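Local coordinates for hypothetical protein Atu2144 (Agrobacterium tumefaciens, PDB 2ODF) that is of unknown function but probably acts as an amidohydrolase, belonging to the N-formylglutamate amidohydrolase family within the zinc exopeptidase clan, at residues A[27-32]-A[67-72]; A[97-102]-A[120-125]; A[125-130]-A[206-211]. One frame throughout, in Å; residues are numbered along the deposited sequence.

Overall arrangement
The three contacts follow one another along the chain. Interaction 1 packs helix 62-73 against strand 27-31 of the seven-stranded mixed sheet. Interactions 2 and 3 both use the long helix 116-143 and share Ala-125, with centres about 12 Å apart; interaction 2 ties the helix to a loop, interaction 3 to helix 208-213. The centres of interactions 1 and 3 are about 16 Å apart, yet Glu-32 and Phe-130 touch, and Glu-32 probably hydrogen-bonds to Thr-209. The centres of interactions 1 and 2 are about 25 Å apart, on opposite sides of the chain's centre. Interactions 2 and 3 also touch the second subunit, linking the helix's packing to dimer assembly.

Interaction 1. Residues A[27-32]-A[67-72]; sequences VLLVCE and RLLSEK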
loop_
_atom_site.group_PDB
_atom_site.type_symbol
_atom_site.label_atom_id
_atom_site.label_comp_id
_atom_site.label_asym_id
_atom_site.label_seq_id
_atom_site.Cartn_x
_atom_site.Cartn_y
_atom_site.Cartn_z
ATOM N N VAL A 27 -14.807 1.924 -23.405
ATOM C CA VAL A 27 -14.218 2.904 -22.494
ATOM C C VAL A 27 -14.428 2.504 -21.005
ATOM O O VAL A 27 -15.511 2.074 -20.606
ATOM C CB VAL A 27 -14.753 4.321 -22.784
ATOM C CG1 VAL A 27 -14.366 5.286 -21.722
ATOM C CG2 VAL A 27 -14.234 4.812 -24.150
ATOM N N LEU A 28 -13.354 2.582 -20.219
ATOM C CA LEU A 28 -13.411 2.378 -18.762
ATOM C C LEU A 28 -13.079 3.710 -18.116
ATOM O O LEU A 28 -11.941 4.218 -18.233
ATOM C CB LEU A 28 -12.410 1.309 -18.321
ATOM C CG LEU A 28 -12.360 0.947 -16.815
ATOM C CD1 LEU A 28 -13.717 0.519 -16.233
ATOM C CD2 LEU A 28 -11.256 -0.118 -16.513
ATOM N N LEU A 29 -14.096 4.311 -17.506
ATOM C CA LEU A 29 -13.980 5.610 -16.894
ATOM C C LEU A 29 -13.522 5.447 -15.450
ATOM O O LEU A 29 -14.017 4.556 -14.732
ATOM C CB LEU A 29 -15.310 6.354 -16.938
ATOM C CG LEU A 29 -15.827 6.758 -18.331
ATOM C CD1 LEU A 29 -17.375 6.979 -18.368
ATOM C CD2 LEU A 29 -15.048 7.971 -18.864
ATOM N N VAL A 30 -12.575 6.301 -15.051
ATOM C CA VAL A 30 -11.960 6.291 -13.708
ATOM C C VAL A 30 -11.955 7.716 -13.134
ATOM O O VAL A 30 -11.520 8.663 -13.797
ATOM C CB VAL A 30 -10.516 5.715 -13.745
ATOM C CG1 VAL A 30 -9.879 5.717 -12.328
ATOM C CG2 VAL A 30 -10.530 4.295 -14.427
ATOM N N CYS A 31 -12.434 7.863 -11.909
ATOM C CA CYS A 31 -12.514 9.168 -11.259
ATOM C C CYS A 31 -12.005 9.081 -9.822
ATOM O O CYS A 31 -12.758 8.766 -8.897
ATOM C CB CYS A 31 -13.962 9.690 -11.304
ATOM S SG CYS A 31 -14.074 11.402 -10.865
ATOM N N GLU A 32 -10.706 9.343 -9.654
ATOM C CA GLU A 32 -10.042 9.259 -8.353
ATOM C C GLU A 32 -10.480 10.378 -7.379
ATOM O O GLU A 32 -10.548 10.162 -6.165
ATOM C CB GLU A 32 -8.526 9.304 -8.521
ATOM C CG GLU A 32 -7.933 8.315 -9.495
ATOM C CD GLU A 32 -7.723 8.922 -10.845
ATOM O OE1 GLU A 32 -8.680 9.534 -11.360
ATOM O OE2 GLU A 32 -6.617 8.792 -11.397
ATOM N N ARG A 67 -20.268 10.428 -14.820
ATOM C CA ARG A 67 -21.542 9.754 -14.894
ATOM C C ARG A 67 -22.241 9.952 -16.238
ATOM O O ARG A 67 -22.725 9.030 -16.801
ATOM C CB ARG A 67 -22.427 10.129 -13.718
ATOM C CG ARG A 67 -21.964 9.589 -12.401
ATOM C CD ARG A 67 -22.840 9.963 -11.287
ATOM N NE ARG A 67 -22.617 9.050 -10.207
ATOM C CZ ARG A 67 -22.628 9.379 -8.941
ATOM N NH1 ARG A 67 -22.861 10.606 -8.581
ATOM N NH2 ARG A 67 -22.417 8.463 -8.041
ATOM N N LEU A 68 -22.217 11.184 -16.710
ATOM C CA LEU A 68 -22.855 11.511 -17.984
ATOM C C LEU A 68 -22.142 10.801 -19.112
ATOM O O LEU A 68 -22.790 10.243 -19.992
ATOM C CB LEU A 68 -22.895 13.011 -18.213
ATOM C CG LEU A 68 -23.786 13.776 -17.249
ATOM C CD1 LEU A 68 -23.685 15.241 -17.588
ATOM C CD2 LEU A 68 -25.235 13.300 -17.289
ATOM N N LEU A 69 -20.813 10.796 -19.082
ATOM C CA LEU A 69 -20.015 10.001 -20.029
ATOM C C LEU A 69 -20.238 8.484 -19.949
ATOM O O LEU A 69 -20.140 7.787 -20.944
ATOM C CB LEU A 69 -18.513 10.332 -19.868
ATOM C CG LEU A 69 -18.080 11.749 -20.254
ATOM C CD1 LEU A 69 -16.623 11.990 -19.923
ATOM C CD2 LEU A 69 -18.327 11.978 -21.759
ATOM N N SER A 70 -20.530 7.973 -18.762
ATOM C CA SER A 70 -20.839 6.559 -18.569
ATOM C C SER A 70 -22.112 6.155 -19.362
ATOM O O SER A 70 -22.152 5.085 -19.987
ATOM C CB SER A 70 -20.982 6.284 -17.071
ATOM O OG SER A 70 -21.330 4.937 -16.815
ATOM N N GLU A 71 -23.102 7.036 -19.351
ATOM C CA GLU A 71 -24.348 6.911 -20.136
ATOM C C GLU A 71 -24.034 7.026 -21.636
ATOM O O GLU A 71 -24.395 6.157 -22.415
ATOM C CB GLU A 71 -25.358 8.006 -19.720
ATOM C CG GLU A 71 -25.878 7.907 -18.265
ATOM C CD GLU A 71 -26.431 9.244 -17.631
ATOM O OE1 GLU A 71 -27.099 10.077 -18.324
ATOM O OE2 GLU A 71 -26.207 9.439 -16.398
ATOM N N LYS A 72 -23.341 8.086 -22.031
ATOM C CA LYS A 72 -23.069 8.329 -23.446
ATOM C C LYS A 72 -22.178 7.268 -24.097
ATOM O O LYS A 72 -22.421 6.883 -25.229
ATOM C CB LYS A 72 -22.458 9.713 -23.644
ATOM C CG LYS A 72 -23.411 10.839 -23.226
ATOM C CD LYS A 72 -22.763 12.159 -23.375
ATOM C CE LYS A 72 -23.690 13.302 -22.924
ATOM N NZ LYS A 72 -24.778 13.517 -23.903
#
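Leu-29 sends its CG away from its own carbonyl carbon and beside its backbone N (chi1 -66°), and with chi2 at 157° this carries the CD1 methyl out from strand 27-31 to helix 62-73. Leu-69 and Ser-70 receive it. The methyl meets the peptide group joining these two residues, with Leu-29 CD1 3.3 Å from Ser-70 N and 3.6 Å from Leu-69 C. It also lies 3.5 Å from Ser-70 CA, tighter than usual for a pair of carbons, so the strand and this turn of helix are pressed close together. The CB atoms of the two helix residues complete the seat: Leu-69 CB is 3.8 Å from Leu-29 CD1, and Ser-70 CB is 3.9 Å from it. A small residue suits position 70, because a methyl of the leucine fork can then reach the backbone; the CA atoms of Leu-29 and Ser-70 are 7.1 Å apart. Leucine suits the strand, being long enough for one of its two methyls, CD1, to make that reach. The hydroxyl of Ser-70 takes no part in this apolar contact and is hydrogen-bonded to the carbonyl oxygen of Ala-75, just beyond the helix. The contact belongs to a beta-alpha-beta crossover, in which strand 27-31 and the adjacent parallel strand 77-80 are joined through helix 62-73. Arg-67 touches Leu-77 and Tyr-79, and Leu-69 rests on Ile-153, so the helix spans strands 77-80, 27-31 and 149-156. Leu-28 and Val-30 meet helix 116-143 instead.

Interaction 2. Residues A[97-102]-A[120-125]; sequences SAMPVK and FARTSA
Met-99 approaches helix 116-143 from the loop between strands 77-80 and 102-103, and its CA lies 8.7 Å from that of Arg-122, far enough for side chains alone to bridge the gap. The loop backbone is extended at Met-99 (phi -135°, psi 80°), just before Pro-100, whereas residues 120-125 are helical with a wider, pi-type turn at 123-125. On this turn Ser-124 OG is hydrogen-bonded to Asp-132 of the second subunit. Methionine suits the gap between backbones, being long, unbranched and flexible: its chain carries SD to the arginine, and the turn at chi3 (-129°) then swings CE toward Thr-123. SD of Met-99 rests 3.8 Å from CD of Arg-122, whose chain runs extended from CG to NE and slants across the methionine. CE of Met-99 lies 3.7 Å from OG1 of Thr-123, and here the two side chains meet at about a right angle. That hydroxyl is already hydrogen-bonded to the carbonyl oxygen of Arg-119, one turn back, an economical way of burying a threonine. Arginine is equally apt at 122, since its methylene chain can pack while its head spreads several N-H groups. NE pairs with Glu-118 in a salt bridge, and NH1 is hydrogen-bonded to Asn-111 OD1 and Val-86 O. The chemistry is therefore divided: SD packs on a methylene and CE beside an occupied hydroxyl, while the buried guanidinium finds partners outside the two segments. Glu-118 would be expected to offset its charge, and bonds to Glu-118, Asn-111 and Val-86 should limit rotation of the head.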
loop_
_atom_site.group_PDB
_atom_site.type_symbol
_atom_site.label_atom_id
_atom_site.label_comp_id
_atom_site.label_asym_id
_atom_site.label_seq_id
_atom_site.Cartn_x
_atom_site.Cartn_y
_atom_site.Cartn_z
ATOM N N SER A 97 2.515 13.793 -1.908
ATOM C CA SER A 97 1.169 14.249 -2.247
ATOM C C SER A 97 0.123 13.180 -1.966
ATOM O O SER A 97 -1.044 13.471 -2.039
ATOM C CB SER A 97 1.078 14.689 -3.717
ATOM O OG SER A 97 1.752 15.921 -3.862
ATOM N N ALA A 98 0.510 11.952 -1.636
ATOM C CA ALA A 98 -0.495 10.903 -1.383
ATOM C C ALA A 98 -1.389 11.230 -0.179
ATOM O O ALA A 98 -2.602 10.937 -0.171
ATOM C CB ALA A 98 0.179 9.526 -1.194
ATOM N N MET A 99 -0.753 11.784 0.827
ATOM C CA MET A 99 -1.377 12.165 2.054
ATOM C C MET A 99 -0.858 13.536 2.369
ATOM O O MET A 99 0.096 13.664 3.041
ATOM C CB MET A 99 -1.069 11.172 3.164
ATOM C CG MET A 99 -1.525 9.775 2.860
ATOM S SD MET A 99 -1.076 8.426 3.987
ATOM C CE MET A 99 -0.439 7.307 2.898
ATOM N N PRO A 100 -1.433 14.539 1.729
ATOM C CA PRO A 100 -0.745 15.817 1.680
ATOM C C PRO A 100 -0.814 16.631 2.978
ATOM O O PRO A 100 -1.882 16.761 3.581
ATOM C CB PRO A 100 -1.456 16.544 0.548
ATOM C CG PRO A 100 -2.843 16.050 0.591
ATOM C CD PRO A 100 -2.700 14.581 0.963
ATOM N N VAL A 101 0.324 17.195 3.368
ATOM C CA VAL A 101 0.385 18.020 4.574
ATOM C C VAL A 101 -0.238 19.425 4.391
ATOM O O VAL A 101 -0.629 20.063 5.376
ATOM C CB VAL A 101 1.826 18.160 5.117
ATOM C CG1 VAL A 101 2.391 16.769 5.410
ATOM C CG2 VAL A 101 2.739 18.946 4.141
ATOM N N LYS A 102 -0.360 19.862 3.142
ATOM C CA LYS A 102 -0.936 21.161 2.801
ATOM C C LYS A 102 -1.812 21.027 1.541
ATOM O O LYS A 102 -1.535 20.184 0.703
ATOM C CB LYS A 102 0.198 22.155 2.526
ATOM C CG LYS A 102 -0.138 23.606 2.846
ATOM C CD LYS A 102 1.085 24.539 2.647
ATOM C CE LYS A 102 2.046 24.487 3.821
ATOM N NZ LYS A 102 3.206 25.472 3.682
ATOM N N PHE A 120 -0.339 3.147 6.802
ATOM C CA PHE A 120 -0.744 1.826 6.389
ATOM C C PHE A 120 -2.288 1.775 6.310
ATOM O O PHE A 120 -2.815 1.273 5.353
ATOM C CB PHE A 120 -0.204 0.705 7.289
ATOM C CG PHE A 120 -0.671 -0.622 6.853
ATOM C CD1 PHE A 120 -0.094 -1.243 5.765
ATOM C CD2 PHE A 120 -1.808 -1.169 7.388
ATOM C CE1 PHE A 120 -0.573 -2.442 5.315
ATOM C CE2 PHE A 120 -2.294 -2.346 6.929
ATOM C CZ PHE A 120 -1.679 -2.980 5.881
ATOM N N ALA A 121 -2.967 2.286 7.332
ATOM C CA ALA A 121 -4.422 2.259 7.409
ATOM C C ALA A 121 -5.052 2.855 6.146
ATOM O O ALA A 121 -5.916 2.228 5.506
ATOM C CB ALA A 121 -4.911 3.008 8.682
ATOM N N ARG A 122 -4.580 4.043 5.758
ATOM C CA ARG A 122 -5.130 4.732 4.582
ATOM C C ARG A 122 -4.779 4.021 3.296
ATOM O O ARG A 122 -5.593 3.904 2.413
ATOM C CB ARG A 122 -4.604 6.153 4.533
ATOM C CG ARG A 122 -5.017 6.960 5.740
ATOM C CD ARG A 122 -4.556 8.349 5.573
ATOM N NE ARG A 122 -4.784 9.181 6.747
ATOM C CZ ARG A 122 -4.734 10.511 6.739
ATOM N NH1 ARG A 122 -4.526 11.172 5.602
ATOM N NH2 ARG A 122 -4.896 11.184 7.875
ATOM N N THR A 123 -3.537 3.561 3.189
ATOM C CA THR A 123 -3.090 2.835 2.014
ATOM C C THR A 123 -3.907 1.557 1.779
ATOM O O THR A 123 -4.295 1.239 0.647
ATOM C CB THR A 123 -1.572 2.494 2.126
ATOM O OG1 THR A 123 -0.792 3.696 2.293
ATOM C CG2 THR A 123 -1.106 1.764 0.918
ATOM N N SER A 124 -4.198 0.849 2.861
ATOM C CA SER A 124 -4.916 -0.419 2.813
ATOM C C SER A 124 -6.392 -0.286 2.509
ATOM O O SER A 124 -6.960 -1.170 1.891
ATOM C CB SER A 124 -4.814 -1.144 4.161
ATOM O OG SER A 124 -5.548 -2.346 4.110
ATOM N N ALA A 125 -6.992 0.776 3.012
ATOM C CA ALA A 125 -8.447 0.967 3.013
ATOM C C ALA A 125 -8.936 1.720 1.784
ATOM O O ALA A 125 -10.038 1.445 1.302
ATOM C CB ALA A 125 -8.875 1.704 4.255
#

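Interaction 3. Residues A[125-130]-A[206-211]; sequences ALYVPF and VTHTLR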
loop_
_atom_site.group_PDB
_atom_site.type_symbol
_atom_site.label_atom_id
_atom_site.label_comp_id
_atom_site.label_asym_id
_atom_site.label_seq_id
_atom_site.Cartn_x
_atom_site.Cartn_y
_atom_site.Cartn_z
ATOM N N ALA A 125 -6.992 0.776 3.012
ATOM C CA ALA A 125 -8.447 0.967 3.013
ATOM C C ALA A 125 -8.936 1.720 1.784
ATOM O O ALA A 125 -10.038 1.445 1.302
ATOM C CB ALA A 125 -8.875 1.704 4.255
ATOM N N LEU A 126 -8.121 2.666 1.295
ATOM C CA LEU A 126 -8.501 3.533 0.190
ATOM C C LEU A 126 -7.757 3.255 -1.091
ATOM O O LEU A 126 -8.395 3.104 -2.103
ATOM C CB LEU A 126 -8.334 4.999 0.555
ATOM C CG LEU A 126 -9.286 5.507 1.654
ATOM C CD1 LEU A 126 -8.859 6.920 2.042
ATOM C CD2 LEU A 126 -10.803 5.430 1.259
ATOM N N TYR A 127 -6.421 3.168 -1.047
ATOM C CA TYR A 127 -5.614 3.163 -2.260
ATOM C C TYR A 127 -5.580 1.796 -2.916
ATOM O O TYR A 127 -5.869 1.667 -4.119
ATOM C CB TYR A 127 -4.196 3.675 -1.921
ATOM C CG TYR A 127 -3.160 3.566 -3.005
ATOM C CD1 TYR A 127 -3.155 4.421 -4.106
ATOM C CD2 TYR A 127 -2.131 2.626 -2.902
ATOM C CE1 TYR A 127 -2.141 4.326 -5.083
ATOM C CE2 TYR A 127 -1.139 2.550 -3.841
ATOM C CZ TYR A 127 -1.139 3.372 -4.927
ATOM O OH TYR A 127 -0.122 3.212 -5.847
ATOM N N VAL A 128 -5.285 0.763 -2.128
ATOM C CA VAL A 128 -5.146 -0.575 -2.696
ATOM C C VAL A 128 -6.502 -1.108 -3.208
ATOM O O VAL A 128 -6.553 -1.648 -4.307
ATOM C CB VAL A 128 -4.321 -1.556 -1.779
ATOM C CG1 VAL A 128 -4.354 -2.995 -2.347
ATOM C CG2 VAL A 128 -2.838 -1.071 -1.663
ATOM N N PRO A 129 -7.600 -0.987 -2.435
ATOM C CA PRO A 129 -8.894 -1.435 -2.951
ATOM C C PRO A 129 -9.295 -0.759 -4.260
ATOM O O PRO A 129 -9.737 -1.452 -5.176
ATOM C CB PRO A 129 -9.891 -1.100 -1.796
ATOM C CG PRO A 129 -9.035 -1.150 -0.583
ATOM C CD PRO A 129 -7.713 -0.574 -1.017
ATOM N N PHE A 130 -9.051 0.541 -4.384
ATOM C CA PHE A 130 -9.388 1.287 -5.570
ATOM C C PHE A 130 -8.653 0.729 -6.806
ATOM O O PHE A 130 -9.291 0.337 -7.789
ATOM C CB PHE A 130 -9.127 2.787 -5.363
ATOM C CG PHE A 130 -9.461 3.624 -6.558
ATOM C CD1 PHE A 130 -10.786 3.927 -6.861
ATOM C CD2 PHE A 130 -8.457 4.096 -7.396
ATOM C CE1 PHE A 130 -11.083 4.671 -8.001
ATOM C CE2 PHE A 130 -8.759 4.825 -8.531
ATOM C CZ PHE A 130 -10.067 5.105 -8.831
ATOM N N VAL A 206 1.011 13.484 -12.103
ATOM C CA VAL A 206 -0.434 13.299 -12.183
ATOM C C VAL A 206 -0.868 12.146 -13.101
ATOM O O VAL A 206 -2.057 11.958 -13.278
ATOM C CB VAL A 206 -1.136 14.607 -12.644
ATOM C CG1 VAL A 206 -0.918 15.694 -11.616
ATOM C CG2 VAL A 206 -0.642 15.046 -14.044
ATOM N N THR A 207 0.068 11.385 -13.669
ATOM C CA THR A 207 -0.310 10.251 -14.528
ATOM C C THR A 207 -0.132 8.882 -13.844
ATOM O O THR A 207 -0.031 7.866 -14.513
ATOM C CB THR A 207 0.434 10.262 -15.874
ATOM O OG1 THR A 207 1.838 10.101 -15.638
ATOM C CG2 THR A 207 0.153 11.570 -16.604
ATOM N N HIS A 208 -0.163 8.848 -12.506
ATOM C CA HIS A 208 0.004 7.578 -11.760
ATOM C C HIS A 208 -0.958 6.497 -12.194
ATOM O O HIS A 208 -0.560 5.372 -12.523
ATOM C CB HIS A 208 -0.166 7.855 -10.250
ATOM C CG HIS A 208 0.102 6.669 -9.383
ATOM N ND1 HIS A 208 1.228 5.887 -9.516
ATOM C CD2 HIS A 208 -0.620 6.123 -8.381
ATOM C CE1 HIS A 208 1.192 4.921 -8.610
ATOM N NE2 HIS A 208 0.087 5.059 -7.898
ATOM N N THR A 209 -2.251 6.800 -12.178
ATOM C CA THR A 209 -3.278 5.837 -12.571
ATOM C C THR A 209 -3.054 5.253 -13.996
ATOM O O THR A 209 -3.246 4.058 -14.234
ATOM C CB THR A 209 -4.680 6.487 -12.409
ATOM O OG1 THR A 209 -4.892 6.791 -11.004
ATOM C CG2 THR A 209 -5.759 5.578 -12.947
ATOM N N LEU A 210 -2.663 6.101 -14.934
ATOM C CA LEU A 210 -2.303 5.655 -16.283
ATOM C C LEU A 210 -1.073 4.694 -16.226
ATOM O O LEU A 210 -1.066 3.633 -16.863
ATOM C CB LEU A 210 -1.981 6.859 -17.172
ATOM C CG LEU A 210 -3.077 7.943 -17.313
ATOM C CD1 LEU A 210 -2.613 9.087 -18.245
ATOM C CD2 LEU A 210 -4.396 7.277 -17.761
ATOM N N ARG A 211 -0.071 5.071 -15.448
ATOM C CA ARG A 211 1.118 4.237 -15.240
ATOM C C ARG A 211 0.782 2.873 -14.632
ATOM O O ARG A 211 1.412 1.879 -14.999
ATOM C CB ARG A 211 2.188 4.941 -14.403
ATOM C CG ARG A 211 2.815 6.142 -15.081
ATOM C CD ARG A 211 3.895 6.812 -14.261
ATOM N NE ARG A 211 4.482 7.897 -15.045
ATOM C CZ ARG A 211 5.349 8.779 -14.576
ATOM N NH1 ARG A 211 5.781 8.700 -13.321
ATOM N NH2 ARG A 211 5.796 9.740 -15.381
#
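Tyr-127 and His-208 reach toward each other from opposite directions and meet rim to rim, with their rings nearly coplanar (planes 10° apart) and neither lying over the face of the other. One hydrogen bond joins the edges: Tyr-127 OH is 2.8 Å from His-208 NE2, and either could be the donor. With centroids 5.9 Å apart in nearly the same plane, the rings lie side by side and do not stack. In both residues CG is anti to the backbone N (chi1 172° and -175°), which swings each ring out from its helix. Tyrosine suits this place because its long, rigid ring carries a hydroxyl across the gap, and histidine because its two nitrogens can serve partners at separate edges. The other nitrogen, ND1, is hydrogen-bonded to Glu-116 of the second subunit, so the imidazole is held at both of its nitrogens, which fixes its rotation. The tyrosine ring is also met by Tyr-87, by His-131 and by Phe-120 of the second subunit. The bond thus spans from helix 116-143, near its kink at Pro-129, to the first turn of helix 208-213, whose Thr-209 and Leu-210 rest on strand 149-156.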